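DnaJ homolog subfamily C member 10 (Mus musculus, PDB 3APQ) acts as an endoplasmic reticulum disulfide reductase that helps proteins fold correctly and misfolded ones be degraded, here represented by its J domain and first thioredoxin domain. Local coordinates at residues V119-P124 against V152-D157; R137-E142 against S192-A197. All coordinates share one frame; numbering follows the deposited sequence.

Contact 1: V119-P124 against V152-D157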
ATOM      1  N   VAL A 119       5.159   2.540 -11.443  1.00 13.21           N
ATOM      2  CA  VAL A 119       4.421   1.919 -10.355  1.00 12.97           C
ATOM      3  C   VAL A 119       4.612   0.385 -10.313  1.00 12.79           C
ATOM      4  O   VAL A 119       4.519  -0.310 -11.335  1.00 13.67           O
ATOM      5  CB  VAL A 119       2.912   2.244 -10.497  1.00 14.53           C
ATOM      6  CG1 VAL A 119       2.074   1.552  -9.355  1.00 16.20           C
ATOM      7  CG2 VAL A 119       2.732   3.763 -10.483  1.00 13.48           C
ATOM      8  N   ASN A 120       4.900  -0.102  -9.109  1.00 13.33           N
ATOM      9  CA  ASN A 120       5.058  -1.508  -8.810  1.00 13.27           C
ATOM     10  C   ASN A 120       3.744  -1.987  -8.224  1.00 12.20           C
ATOM     11  O   ASN A 120       3.385  -1.575  -7.093  1.00 12.34           O
ATOM     12  CB  ASN A 120       6.173  -1.668  -7.776  1.00 11.94           C
ATOM     13  CG  ASN A 120       6.318  -3.085  -7.264  1.00 14.29           C
ATOM     14  OD1 ASN A 120       5.621  -3.998  -7.710  1.00 15.81           O
ATOM     15  ND2 ASN A 120       7.272  -3.283  -6.364  1.00 15.59           N
ATOM     16  N   PHE A 121       3.039  -2.821  -8.994  1.00 12.59           N
ATOM     17  CA  PHE A 121       1.796  -3.480  -8.561  1.00 13.11           C
ATOM     18  C   PHE A 121       2.192  -4.810  -7.937  1.00 13.84           C
ATOM     19  O   PHE A 121       2.728  -5.704  -8.616  1.00 14.10           O
ATOM     20  CB  PHE A 121       0.829  -3.748  -9.728  1.00 13.73           C
ATOM     21  CG  PHE A 121       0.226  -2.502 -10.318  1.00 16.59           C
ATOM     22  CD1 PHE A 121      -1.025  -2.074  -9.924  1.00 18.81           C
ATOM     23  CD2 PHE A 121       0.908  -1.800 -11.311  1.00 17.96           C
ATOM     24  CE1 PHE A 121      -1.578  -0.915 -10.477  1.00 20.19           C
ATOM     25  CE2 PHE A 121       0.369  -0.625 -11.859  1.00 17.83           C
ATOM     26  CZ  PHE A 121      -0.878  -0.200 -11.441  1.00 22.86           C
ATOM     27  N   TYR A 122       1.961  -4.931  -6.650  1.00 13.88           N
ATOM     28  CA  TYR A 122       2.382  -6.143  -5.913  1.00 15.35           C
ATOM     29  C   TYR A 122       1.198  -6.746  -5.156  1.00 16.72           C
ATOM     30  O   TYR A 122       0.093  -6.201  -5.161  1.00 14.71           O
ATOM     31  CB  TYR A 122       3.587  -5.770  -4.994  1.00 16.22           C
ATOM     32  CG  TYR A 122       3.233  -4.804  -3.867  1.00 15.41           C
ATOM     33  CD1 TYR A 122       2.872  -5.315  -2.635  1.00 17.47           C
ATOM     34  CD2 TYR A 122       3.249  -3.409  -4.020  1.00 14.83           C
ATOM     35  CE1 TYR A 122       2.498  -4.509  -1.580  1.00 20.17           C
ATOM     36  CE2 TYR A 122       2.857  -2.550  -2.892  1.00 16.70           C
ATOM     37  CZ  TYR A 122       2.510  -3.138  -1.694  1.00 19.39           C
ATOM     38  OH  TYR A 122       2.150  -2.448  -0.521  1.00 24.48           O
ATOM     39  N   SER A 123       1.395  -7.905  -4.522  1.00 17.22           N
ATOM     40  CA  SER A 123       0.332  -8.537  -3.775  0.50 18.00           C
ATOM     41  C   SER A 123       0.971  -9.171  -2.535  1.00 19.07           C
ATOM     42  O   SER A 123       2.138  -9.568  -2.593  1.00 18.96           O
ATOM     43  CB  SER A 123      -0.389  -9.571  -4.641  0.50 18.96           C
ATOM     44  OG  SER A 123      -1.357 -10.298  -3.914  0.50 17.49           O
ATOM     45  N   PRO A 124       0.221  -9.228  -1.410  1.00 19.64           N
ATOM     46  CA  PRO A 124       0.766  -9.873  -0.217  1.00 19.80           C
ATOM     47  C   PRO A 124       1.017 -11.387  -0.515  1.00 20.49           C
ATOM     48  O   PRO A 124       0.363 -11.965  -1.388  1.00 20.83           O
ATOM     49  CB  PRO A 124      -0.366  -9.693   0.832  1.00 19.76           C
ATOM     50  CG  PRO A 124      -1.611  -9.413   0.045  1.00 23.16           C
ATOM     51  CD  PRO A 124      -1.073  -8.576  -1.121  1.00 21.51           C
ATOM     52  N   VAL A 152       1.470  -0.130  -5.684  1.00 12.37           N
ATOM     53  CA  VAL A 152       0.048  -0.413  -5.448  1.00 12.40           C
ATOM     54  C   VAL A 152      -0.089  -1.811  -4.827  1.00 13.94           C
ATOM     55  O   VAL A 152       0.399  -2.799  -5.377  1.00 15.22           O
ATOM     56  CB  VAL A 152      -0.797  -0.324  -6.719  1.00 12.81           C
ATOM     57  CG1 VAL A 152      -2.185  -0.932  -6.474  1.00 12.38           C
ATOM     58  CG2 VAL A 152      -0.973   1.119  -7.208  1.00 11.90           C
ATOM     59  N   ASN A 153      -0.755  -1.882  -3.674  1.00 14.50           N
ATOM     60  CA  ASN A 153      -1.012  -3.145  -3.020  1.00 15.48           C
ATOM     61  C   ASN A 153      -2.324  -3.683  -3.577  1.00 15.11           C
ATOM     62  O   ASN A 153      -3.444  -3.284  -3.148  1.00 16.69           O
ATOM     63  CB  ASN A 153      -1.111  -2.952  -1.499  1.00 15.59           C
ATOM     64  CG  ASN A 153      -1.420  -4.251  -0.757  1.00 19.28           C
ATOM     65  OD1 ASN A 153      -1.542  -5.319  -1.356  1.00 19.04           O
ATOM     66  ND2 ASN A 153      -1.572  -4.150   0.568  1.00 21.27           N
ATOM     67  N   CYS A 154      -2.184  -4.611  -4.511  1.00 15.97           N
ATOM     68  CA  CYS A 154      -3.345  -5.294  -5.074  1.00 17.22           C
ATOM     69  C   CYS A 154      -4.122  -6.121  -4.074  1.00 18.71           C
ATOM     70  O   CYS A 154      -5.292  -6.396  -4.332  1.00 19.45           O
ATOM     71  CB  CYS A 154      -2.994  -6.153  -6.280  1.00 16.56           C
ATOM     72  SG  CYS A 154      -2.220  -5.175  -7.570  1.00 19.15           S
ATOM     73  N   GLY A 155      -3.516  -6.506  -2.954  1.00 18.87           N
ATOM     74  CA  GLY A 155      -4.304  -7.173  -1.890  1.00 21.41           C
ATOM     75  C   GLY A 155      -5.395  -6.309  -1.343  1.00 22.92           C
ATOM     76  O   GLY A 155      -6.505  -6.785  -1.012  1.00 25.10           O
ATOM     77  N   ASP A 156      -5.126  -5.022  -1.255  1.00 23.89           N
ATOM     78  CA  ASP A 156      -6.123  -4.071  -0.779  1.00 24.88           C
ATOM     79  C   ASP A 156      -7.124  -3.551  -1.823  1.00 25.21           C
ATOM     80  O   ASP A 156      -8.162  -3.012  -1.440  1.00 26.04           O
ATOM     81  CB  ASP A 156      -5.428  -2.907  -0.079  1.00 26.03           C
ATOM     82  CG  ASP A 156      -5.013  -3.246   1.369  1.00 28.62           C
ATOM     83  OD1 ASP A 156      -5.335  -4.341   1.898  1.00 32.87           O
ATOM     84  OD2 ASP A 156      -4.357  -2.396   1.971  1.00 30.65           O
ATOM     85  N   ASP A 157      -6.827  -3.683  -3.129  1.00 24.29           N
ATOM     86  CA  ASP A 157      -7.792  -3.305  -4.173  1.00 22.95           C
ATOM     87  C   ASP A 157      -7.645  -4.126  -5.445  1.00 23.63           C
ATOM     88  O   ASP A 157      -6.978  -3.714  -6.403  1.00 21.90           O
ATOM     89  CB  ASP A 157      -7.633  -1.836  -4.501  1.00 23.65           C
ATOM     90  CG  ASP A 157      -8.826  -1.263  -5.291  1.00 25.99           C
ATOM     91  OD1 ASP A 157      -9.579  -2.021  -5.936  1.00 26.20           O
ATOM     92  OD2 ASP A 157      -8.967  -0.040  -5.300  1.00 23.70           O
TER
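V152 packs against both F121 and V119, its side chain running alongside the phenyl group. Its CB comes 3.7 Å from F121 CD1, while the CG2 branch turns to V119 and meets CG1 at 3.8 Å. That same V119 methyl lies over the rim of one face of the F121 ring. C154 SG approaches the ring edge, 5.4 Å from the F121 centroid, a sulfur-aromatic contact, and its disulfide to C161 covers this side of the sheet together with helix 158-163. On the face that carries Y122 and N153, the tyrosine CG stands between the backbone N and the carbonyl carbon (chi1 67°), which swings the ring across the neighbouring strand; N153 CA then lies 4.0 Å from its centroid in a CH-pi contact. Between the two faces run the parallel backbones: V152 N donates to N120 O (2.8 Å), Y122 N to V152 O at a nearly straight 172°, and C154 N to Y122 O. At the outer edge N153 OD1 accepts a weak bond from G155 N and touches P124 CD. The pairing joins neighbouring parallel strands of the beta-alpha-beta unit in a thioredoxin fold; strand 117-122 ends just before the redox-active C126-C129 motif, and Y122 touches C129.

Contact 2: R137-E142 against S192-A197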
ATOM      1  N   ARG A 137      13.367  -0.307  -3.677  1.00 13.17           N
ATOM      2  CA  ARG A 137      13.751   0.749  -2.734  1.00 14.11           C
ATOM      3  C   ARG A 137      15.075   1.431  -3.141  1.00 15.66           C
ATOM      4  O   ARG A 137      15.182   2.650  -3.083  1.00 15.16           O
ATOM      5  CB  ARG A 137      13.969   0.170  -1.337  1.00 14.99           C
ATOM      6  CG  ARG A 137      12.697  -0.365  -0.671  1.00 12.35           C
ATOM      7  CD  ARG A 137      13.079  -1.041   0.644  1.00 16.91           C
ATOM      8  NE  ARG A 137      11.840  -1.534   1.233  1.00 15.11           N
ATOM      9  CZ  ARG A 137      11.577  -2.811   1.462  1.00 21.27           C
ATOM     10  NH1 ARG A 137      12.539  -3.742   1.283  1.00 15.98           N
ATOM     11  NH2 ARG A 137      10.365  -3.147   1.924  1.00 19.06           N
ATOM     12  N   GLU A 138      16.076   0.627  -3.553  1.00 17.30           N
ATOM     13  CA  GLU A 138      17.385   1.171  -3.948  1.00 18.62           C
ATOM     14  C   GLU A 138      17.235   2.006  -5.232  1.00 18.38           C
ATOM     15  O   GLU A 138      17.818   3.108  -5.365  1.00 16.55           O
ATOM     16  CB  GLU A 138      18.425   0.031  -4.144  1.00 21.00           C
ATOM     17  CG  GLU A 138      19.806   0.560  -4.643  1.00 27.61           C
ATOM     18  CD  GLU A 138      20.841  -0.555  -4.966  1.00 34.16           C
ATOM     19  OE1 GLU A 138      20.433  -1.668  -5.421  1.00 33.85           O
ATOM     20  OE2 GLU A 138      22.056  -0.277  -4.797  1.00 33.35           O
ATOM     21  N   PHE A 139      16.429   1.489  -6.158  1.00 15.71           N
ATOM     22  CA  PHE A 139      16.154   2.199  -7.408  1.00 16.47           C
ATOM     23  C   PHE A 139      15.466   3.549  -7.113  1.00 14.93           C
ATOM     24  O   PHE A 139      15.838   4.603  -7.682  1.00 15.35           O
ATOM     25  CB  PHE A 139      15.276   1.284  -8.284  1.00 17.48           C
ATOM     26  CG  PHE A 139      14.472   2.004  -9.312  1.00 17.95           C
ATOM     27  CD1 PHE A 139      15.088   2.601 -10.395  1.00 16.34           C
ATOM     28  CD2 PHE A 139      13.099   2.080  -9.204  1.00 18.30           C
ATOM     29  CE1 PHE A 139      14.329   3.266 -11.359  1.00 18.97           C
ATOM     30  CE2 PHE A 139      12.349   2.764 -10.136  1.00 17.73           C
ATOM     31  CZ  PHE A 139      12.984   3.359 -11.230  1.00 17.70           C
ATOM     32  N   ALA A 140      14.443   3.515  -6.247  1.00 14.40           N
ATOM     33  CA  ALA A 140      13.694   4.741  -5.923  1.00 13.70           C
ATOM     34  C   ALA A 140      14.601   5.823  -5.326  1.00 14.86           C
ATOM     35  O   ALA A 140      14.448   7.019  -5.623  1.00 15.85           O
ATOM     36  CB  ALA A 140      12.455   4.448  -4.971  1.00 12.27           C
ATOM     37  N   LYS A 141      15.598   5.425  -4.552  1.00 14.48           N
ATOM     38  CA  LYS A 141      16.565   6.408  -4.056  1.00 16.98           C
ATOM     39  C   LYS A 141      17.412   6.967  -5.161  1.00 17.12           C
ATOM     40  O   LYS A 141      17.730   8.160  -5.165  1.00 15.52           O
ATOM     41  CB  LYS A 141      17.498   5.775  -3.052  1.00 17.74           C
ATOM     42  CG  LYS A 141      16.759   5.309  -1.813  1.00 21.01           C
ATOM     43  CD  LYS A 141      17.587   4.262  -1.228  1.00 29.25           C
ATOM     44  CE  LYS A 141      18.058   4.669   0.083  1.00 33.38           C
ATOM     45  NZ  LYS A 141      17.094   3.970   0.925  1.00 33.30           N
ATOM     46  N   GLU A 142      17.790   6.100  -6.089  1.00 16.22           N
ATOM     47  CA  GLU A 142      18.723   6.541  -7.139  1.00 18.13           C
ATOM     48  C   GLU A 142      18.108   7.572  -8.076  1.00 17.62           C
ATOM     49  O   GLU A 142      18.758   8.559  -8.442  1.00 18.20           O
ATOM     50  CB  GLU A 142      19.245   5.327  -7.921  1.00 19.70           C
ATOM     51  CG  GLU A 142      20.100   5.711  -9.073  1.00 25.85           C
ATOM     52  CD  GLU A 142      21.210   4.713  -9.351  1.00 34.86           C
ATOM     53  OE1 GLU A 142      21.387   3.736  -8.571  1.00 39.90           O
ATOM     54  OE2 GLU A 142      21.878   4.897 -10.383  1.00 38.69           O
ATOM     55  N   SER A 192      18.949  -2.073 -14.613  1.00 21.14           N
ATOM     56  CA  SER A 192      17.886  -2.214 -15.621  1.00 19.66           C
ATOM     57  C   SER A 192      16.692  -1.291 -15.368  1.00 19.22           C
ATOM     58  O   SER A 192      16.152  -0.704 -16.295  1.00 18.53           O
ATOM     59  CB  SER A 192      17.390  -3.665 -15.695  1.00 20.00           C
ATOM     60  OG  SER A 192      16.198  -3.783 -16.478  1.00 17.90           O
ATOM     61  N   LEU A 193      16.261  -1.198 -14.107  1.00 17.04           N
ATOM     62  CA  LEU A 193      15.145  -0.302 -13.723  1.00 16.45           C
ATOM     63  C   LEU A 193      15.516   1.142 -14.003  1.00 17.09           C
ATOM     64  O   LEU A 193      14.742   1.882 -14.630  1.00 17.70           O
ATOM     65  CB  LEU A 193      14.785  -0.515 -12.248  1.00 15.92           C
ATOM     66  CG  LEU A 193      14.134  -1.883 -11.963  1.00 14.17           C
ATOM     67  CD1 LEU A 193      14.107  -2.181 -10.421  1.00 20.60           C
ATOM     68  CD2 LEU A 193      12.668  -1.949 -12.461  1.00 21.04           C
ATOM     69  N   VAL A 194      16.732   1.520 -13.613  1.00 18.51           N
ATOM     70  CA  VAL A 194      17.238   2.892 -13.841  1.00 19.56           C
ATOM     71  C   VAL A 194      17.275   3.229 -15.337  1.00 20.69           C
ATOM     72  O   VAL A 194      16.724   4.248 -15.732  1.00 20.85           O
ATOM     73  CB  VAL A 194      18.592   3.119 -13.234  1.00 18.74           C
ATOM     74  CG1 VAL A 194      19.154   4.485 -13.680  1.00 19.69           C
ATOM     75  CG2 VAL A 194      18.516   3.058 -11.666  1.00 19.27           C
ATOM     76  N   ALA A 195      17.836   2.318 -16.155  1.00 21.53           N
ATOM     77  CA  ALA A 195      17.962   2.517 -17.622  1.00 22.10           C
ATOM     78  C   ALA A 195      16.588   2.604 -18.274  1.00 22.46           C
ATOM     79  O   ALA A 195      16.355   3.388 -19.198  1.00 21.55           O
ATOM     80  CB  ALA A 195      18.751   1.399 -18.237  1.00 22.20           C
ATOM     81  N   PHE A 196      15.655   1.827 -17.764  1.00 21.47           N
ATOM     82  CA  PHE A 196      14.297   1.900 -18.281  1.00 21.78           C
ATOM     83  C   PHE A 196      13.612   3.207 -17.888  1.00 21.06           C
ATOM     84  O   PHE A 196      12.987   3.833 -18.740  1.00 21.83           O
ATOM     85  CB  PHE A 196      13.478   0.701 -17.811  1.00 20.20           C
ATOM     86  CG  PHE A 196      12.023   0.748 -18.181  1.00 21.91           C
ATOM     87  CD1 PHE A 196      11.579   0.294 -19.422  1.00 23.60           C
ATOM     88  CD2 PHE A 196      11.088   1.152 -17.247  1.00 22.03           C
ATOM     89  CE1 PHE A 196      10.207   0.298 -19.747  1.00 24.91           C
ATOM     90  CE2 PHE A 196       9.700   1.157 -17.544  1.00 25.19           C
ATOM     91  CZ  PHE A 196       9.251   0.727 -18.775  1.00 22.25           C
ATOM     92  N   ALA A 197      13.671   3.566 -16.606  1.00 19.47           N
ATOM     93  CA  ALA A 197      13.023   4.768 -16.131  1.00 21.59           C
ATOM     94  C   ALA A 197      13.608   5.986 -16.837  1.00 22.66           C
ATOM     95  O   ALA A 197      12.866   6.882 -17.280  1.00 22.29           O
ATOM     96  CB  ALA A 197      13.172   4.914 -14.643  1.00 20.32           C
TER
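F139 reaches from helix 127-142 to the 192-197 helix and makes most of the contact with its ring. L193 CB stands over one face, 3.9 Å from the ring centroid and 22° off the normal, a CH-pi contact displaced toward the CD1 side. Two methyls come in at the edge, close to the ring plane: V194 CG2 lies 3.7 Å from F139 CD1, and A197 CB is 3.8 Å from F139 CZ. The ring thus follows the turn from L193 to A197, its CE1 also passing 3.6 Å from the L193 carbonyl oxygen, which is already taken by A197 N in the helix. With chi1 at 157°, CG of F139 stands opposite the backbone N, and the ring lies with one face under L193 CB. Closer to solvent, E142 lies across V194, and its carboxylate carbon CD packs 3.9 Å from CG2, so that one valine methyl serves both residues. The acid's OE1 also has a long, weak ion pair with K190.

Further out, W136 meets the F139 ring and also touches L193, while I149 of strand 148-153 lies against F139 and L172 of strand 171-175 against L193. I149 and L172 place the two helices against the sheet; W136 bridges from within helix 127-142. The short segments run at 43° to each other, their axes 9.9 Å apart at closest approach. This is the packing of two helices side by side on one face of the central sheet, as in the thioredoxin fold.

From the N terminus the chain passes through the J domain before it enters the thioredoxin domain, where all four segments lie. Strand 117-122 comes first and leads into helix 127-142, whose start carries the C126-C129 motif; strand 148-153 follows, and its pairing in contact 1 closes a beta-alpha-beta loop of 27 residues. Contact 2 starts on the helix within that loop and closes only at helix 190-202, after strands 171-175 and 182-183, so the two loops cross. The contacts do not touch: their nearest atoms are about 7 Å apart. Contact 1 joins strands within the sheet, contact 2 ties the helix connecting them to the late helix beside it.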